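Local coordinates for peptide-binding protein (Photobacterium damsela subsp. piscicida, PDB 6SQX), which probably cleaves peptide bonds in the peptidoglycan of competing bacteria, as a secreted cysteine endopeptidase of the NlpC/P60 family that also carries an SH3-type domain, at residues I190-S193 with T194-W198; M126-K129 with S130-N133. One frame throughout, in Å; residues are numbered along the deposited sequence.

Interaction 1. Residues I190-S193 with T194-W198; sequences IHMS and TDKKW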
loop_
_atom_site.group_PDB
_atom_site.type_symbol
_atom_site.label_atom_id
_atom_site.label_comp_id
_atom_site.label_asym_id
_atom_site.label_seq_id
_atom_site.Cartn_x
_atom_site.Cartn_y
_atom_site.Cartn_z
ATOM N N ILE A 190 9.617 -11.992 -14.652
ATOM C CA ILE A 190 9.964 -11.285 -15.883
ATOM C C ILE A 190 11.411 -11.528 -16.294
ATOM O O ILE A 190 11.686 -11.896 -17.444
ATOM C CB ILE A 190 9.677 -9.775 -15.753
ATOM C CG1 ILE A 190 8.216 -9.516 -15.399
ATOM C CG2 ILE A 190 10.064 -9.030 -17.062
ATOM C CD1 ILE A 190 8.029 -8.150 -14.719
ATOM N N HIS A 191 12.356 -11.313 -15.379
ATOM C CA HIS A 191 13.757 -11.200 -15.757
ATOM C C HIS A 191 14.594 -11.449 -14.515
ATOM O O HIS A 191 14.201 -11.056 -13.417
ATOM C CB HIS A 191 13.987 -9.776 -16.296
ATOM C CG HIS A 191 15.326 -9.563 -16.937
ATOM N ND1 HIS A 191 15.621 -10.012 -18.205
ATOM C CD2 HIS A 191 16.442 -8.932 -16.490
ATOM C CE1 HIS A 191 16.863 -9.686 -18.507
ATOM N NE2 HIS A 191 17.383 -9.017 -17.493
ATOM N N MET A 192 15.732 -12.105 -14.667
ATOM C CA MET A 192 16.579 -12.441 -13.525
ATOM C C MET A 192 17.926 -11.736 -13.657
ATOM O O MET A 192 18.477 -11.630 -14.764
ATOM C CB MET A 192 16.762 -13.979 -13.413
ATOM C CG MET A 192 17.587 -14.468 -12.214
ATOM S SD MET A 192 17.342 -16.230 -11.836
ATOM C CE MET A 192 17.305 -16.900 -13.484
ATOM N N SER A 193 18.462 -11.258 -12.533
ATOM C CA SER A 193 19.765 -10.608 -12.514
ATOM C C SER A 193 20.878 -11.593 -12.896
ATOM O O SER A 193 20.718 -12.817 -12.831
ATOM C CB SER A 193 20.026 -10.001 -11.135
ATOM O OG SER A 193 20.054 -11.027 -10.155
ATOM N N THR A 194 22.020 -11.039 -13.310
ATOM C CA THR A 194 23.127 -11.896 -13.728
ATOM C C THR A 194 23.597 -12.794 -12.589
ATOM O O THR A 194 23.904 -13.976 -12.811
ATOM C CB THR A 194 24.281 -11.055 -14.276
ATOM O OG1 THR A 194 23.805 -10.259 -15.373
ATOM C CG2 THR A 194 25.447 -11.942 -14.751
ATOM N N ASP A 195 23.643 -12.261 -11.359
ATOM C CA ASP A 195 24.061 -13.069 -10.218
ATOM C C ASP A 195 22.959 -13.979 -9.698
ATOM O O ASP A 195 23.185 -14.709 -8.726
ATOM C CB ASP A 195 24.668 -12.199 -9.100
ATOM C CG ASP A 195 23.656 -11.257 -8.443
ATOM O OD1 ASP A 195 22.444 -11.318 -8.749
ATOM O OD2 ASP A 195 24.096 -10.428 -7.617
ATOM N N LYS A 196 21.776 -13.939 -10.313
ATOM C CA LYS A 196 20.620 -14.764 -9.996
ATOM C C LYS A 196 19.999 -14.444 -8.651
ATOM O O LYS A 196 18.992 -15.085 -8.277
ATOM C CB LYS A 196 20.893 -16.274 -10.105
ATOM C CG LYS A 196 21.415 -16.662 -11.486
ATOM C CD LYS A 196 21.510 -18.180 -11.672
ATOM C CE LYS A 196 22.231 -18.516 -12.977
ATOM N NZ LYS A 196 21.525 -17.910 -14.150
ATOM N N LYS A 197 20.521 -13.454 -7.921
ATOM C CA LYS A 197 19.996 -13.196 -6.587
ATOM C C LYS A 197 18.696 -12.408 -6.587
ATOM O O LYS A 197 18.023 -12.380 -5.557
ATOM C CB LYS A 197 21.047 -12.472 -5.747
ATOM C CG LYS A 197 22.315 -13.292 -5.512
ATOM C CD LYS A 197 23.334 -12.495 -4.703
ATOM C CE LYS A 197 24.537 -13.333 -4.290
ATOM N NZ LYS A 197 25.423 -12.563 -3.363
ATOM N N TRP A 198 18.358 -11.734 -7.688
ATOM C CA TRP A 198 17.178 -10.883 -7.765
ATOM C C TRP A 198 16.345 -11.247 -8.985
ATOM O O TRP A 198 16.882 -11.603 -10.037
ATOM C CB TRP A 198 17.586 -9.419 -7.899
ATOM C CG TRP A 198 18.303 -8.890 -6.709
ATOM C CD1 TRP A 198 19.657 -8.932 -6.484
ATOM C CD2 TRP A 198 17.726 -8.193 -5.588
ATOM N NE1 TRP A 198 19.955 -8.318 -5.281
ATOM C CE2 TRP A 198 18.790 -7.867 -4.709
ATOM C CE3 TRP A 198 16.414 -7.843 -5.230
ATOM C CZ2 TRP A 198 18.582 -7.182 -3.514
ATOM C CZ3 TRP A 198 16.207 -7.158 -4.034
ATOM C CH2 TRP A 198 17.276 -6.866 -3.183
#

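Interaction 2. Residues M126-K129 with S130-N133; sequences MNLK and SFPN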
loop_
_atom_site.group_PDB
_atom_site.type_symbol
_atom_site.label_atom_id
_atom_site.label_comp_id
_atom_site.label_asym_id
_atom_site.label_seq_id
_atom_site.Cartn_x
_atom_site.Cartn_y
_atom_site.Cartn_z
ATOM N N MET A 126 21.525 -6.038 -13.788
ATOM C CA MET A 126 20.190 -6.090 -14.378
ATOM C C MET A 126 20.200 -6.754 -15.746
ATOM O O MET A 126 19.188 -7.334 -16.152
ATOM C CB MET A 126 19.585 -4.685 -14.479
ATOM C CG MET A 126 19.291 -4.101 -13.108
ATOM S SD MET A 126 18.941 -2.334 -13.165
ATOM C CE MET A 126 17.313 -2.270 -13.919
ATOM N N ASN A 127 21.312 -6.651 -16.475
ATOM C CA ASN A 127 21.502 -7.346 -17.756
ATOM C C ASN A 127 20.298 -7.178 -18.686
ATOM O O ASN A 127 19.710 -8.152 -19.169
ATOM C CB ASN A 127 21.834 -8.822 -17.530
ATOM C CG ASN A 127 22.171 -9.551 -18.829
ATOM O OD1 ASN A 127 22.691 -8.955 -19.776
ATOM N ND2 ASN A 127 21.844 -10.831 -18.888
ATOM N N LEU A 128 19.914 -5.920 -18.930
ATOM C CA LEU A 128 18.731 -5.634 -19.747
ATOM C C LEU A 128 18.902 -5.962 -21.222
ATOM O O LEU A 128 17.891 -6.035 -21.937
ATOM C CB LEU A 128 18.307 -4.163 -19.600
ATOM C CG LEU A 128 17.844 -3.771 -18.203
ATOM C CD1 LEU A 128 17.439 -2.302 -18.159
ATOM C CD2 LEU A 128 16.685 -4.695 -17.799
ATOM N N LYS A 129 20.127 -6.180 -21.685
ATOM C CA LYS A 129 20.283 -6.574 -23.078
ATOM C C LYS A 129 19.584 -7.901 -23.372
ATOM O O LYS A 129 19.234 -8.169 -24.531
ATOM C CB LYS A 129 21.763 -6.600 -23.479
ATOM C CG LYS A 129 22.591 -7.630 -22.724
ATOM C CD LYS A 129 23.994 -7.749 -23.332
ATOM C CE LYS A 129 24.758 -8.944 -22.762
ATOM N NZ LYS A 129 25.203 -8.737 -21.352
ATOM N N SER A 130 19.374 -8.735 -22.362
ATOM C CA SER A 130 18.709 -10.021 -22.535
ATOM C C SER A 130 17.224 -9.985 -22.162
ATOM O O SER A 130 16.591 -11.037 -22.087
ATOM C CB SER A 130 19.432 -11.100 -21.718
ATOM O OG SER A 130 19.264 -10.885 -20.323
ATOM N N PHE A 131 16.653 -8.804 -21.967
ATOM C CA PHE A 131 15.292 -8.690 -21.461
ATOM C C PHE A 131 14.272 -9.185 -22.484
ATOM O O PHE A 131 14.364 -8.841 -23.672
ATOM C CB PHE A 131 14.982 -7.220 -21.156
ATOM C CG PHE A 131 13.581 -6.995 -20.598
ATOM C CD1 PHE A 131 12.493 -6.835 -21.457
ATOM C CD2 PHE A 131 13.341 -6.998 -19.215
ATOM C CE1 PHE A 131 11.199 -6.666 -20.967
ATOM C CE2 PHE A 131 12.057 -6.806 -18.733
ATOM C CZ PHE A 131 10.978 -6.646 -19.591
ATOM N N PRO A 132 13.249 -9.949 -22.055
ATOM C CA PRO A 132 13.081 -10.538 -20.722
ATOM C C PRO A 132 13.723 -11.928 -20.734
ATOM O O PRO A 132 13.460 -12.704 -21.670
ATOM C CB PRO A 132 11.553 -10.611 -20.581
ATOM C CG PRO A 132 11.050 -10.857 -21.985
ATOM C CD PRO A 132 12.048 -10.144 -22.901
ATOM N N ASN A 133 14.578 -12.252 -19.761
ATOM C CA ASN A 133 15.381 -13.467 -19.879
ATOM C C ASN A 133 14.800 -14.681 -19.171
ATOM O O ASN A 133 15.448 -15.738 -19.167
ATOM C CB ASN A 133 16.838 -13.238 -19.463
ATOM C CG ASN A 133 16.992 -12.988 -17.979
ATOM O OD1 ASN A 133 16.085 -13.249 -17.182
ATOM N ND2 ASN A 133 18.162 -12.488 -17.596
#

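Interaction 1. Residues I190-S193 with T194-W198
Ser193 gathers Asp195, Lys196 and Trp198 around itself in the type I beta turn that runs from Ser193 to Lys196, part of the hairpin linking strands 186-192 and 198-203 of the SH3-type domain. The principle illustrated is that a small polar residue just past a strand can tie together much of a chain reversal. Its backbone N points almost straight at Trp198 O, with an N-H...O angle of 177°, which closes the hairpin at its base. Ser193 O takes Lys196 N at 3.0 Å, the bond that defines the turn. The hydroxyl completes the set: with chi1 at 62°, OG sits between the backbone N and the carbonyl carbon, from where it accepts Trp198 N at 3.1 Å and donates to Asp195 OD1. Buried Ser193 thus uses N, O and OG in four bonds, and OG also lies at the edge of the Trp198 ring, near its plane.

The loose part is Met192 against Lys196, whose side chains meet only by van der Waals contact, Met192 SD lying 4.0 Å from Lys196 CB as the two pass at a slant. Thr194, Asp195, Lys196 and Lys197 are exposed, although Asn125 anchors Thr194 through the backbone. Lys196, the last residue of the turn, has positive phi (68°), consistent with the chain turning on toward Trp198. Asp195 OD1 takes Lys197 N at 3.0 Å from above the carboxylate plane, an Asx turn, and also accepts Ser193 OG at 2.8 Å nearly along its C-O axis.

Interaction 2. Residues M126-K129 with S130-N133
Asn127 and Ser130 carry the polar part of this contact, a worked example of how a chain turns away from the end of a helix. Two backbone bonds lie between residues three apart. Ser130 N donates to Asn127 O at 3.3 Å, and Phe131 N to Leu128 O at 3.0 Å; both donors stand above the plane of the carbonyl they reach.

Side-chain bonds add to these. Ser130 OG donates to the same Asn127 O at 3.0 Å, but lies in the carbonyl plane; two donors of Ser130 thus meet this oxygen, with a weak third bond from His191 NE2. That reach follows from chi1 of 69°, which places the hydroxyl between the backbone N and the carbonyl carbon of Ser130. The Asn127 side chain is also tied to Lys129, whose NZ bends back at the end of an otherwise extended chain to reach OD1 at 3.0 Å. Asn133 ND2 approaches Ser130 OG in a weak bond, while Asn133 OD1 has its stronger partner in Met192 N.

Apolar contact is slighter. Leu128 CD2 comes obliquely to the Phe131 ring, 4.3 Å from CD2, and Pro132 CB lies 3.9 Å above the plane over the ring centre, following the cis peptide bond before the proline. Leu128 and Phe131 also touch helix 90-102, through Asn95 and Ile90, and Phe131 meets Ile190 and His191.

The arrangement is that of a helix C-terminal end, helix 118-126, broken at Asn127 by a positive phi (48°) and followed by a short 3-10 segment.

How the interactions relate
Interaction 2 comes first along the chain, in the loop between helix 118-126 and strand 142-145, and interaction 1 follows at the hairpin of strands 186-192 and 198-203; their centres are 9 Å apart. They touch directly, chiefly through His191: its NE2 lies 2.8 Å from Met126 O, probably a hydrogen bond, and its ND1 bonds Asn133 N, so the imidazole spans the two ends of residues 126-133. The stretch 126-133, from the helix end into the loop, thus packs against one end of the five-stranded antiparallel sheet, joining helix 118-126 to the hairpin of strands 186-192 and 198-203.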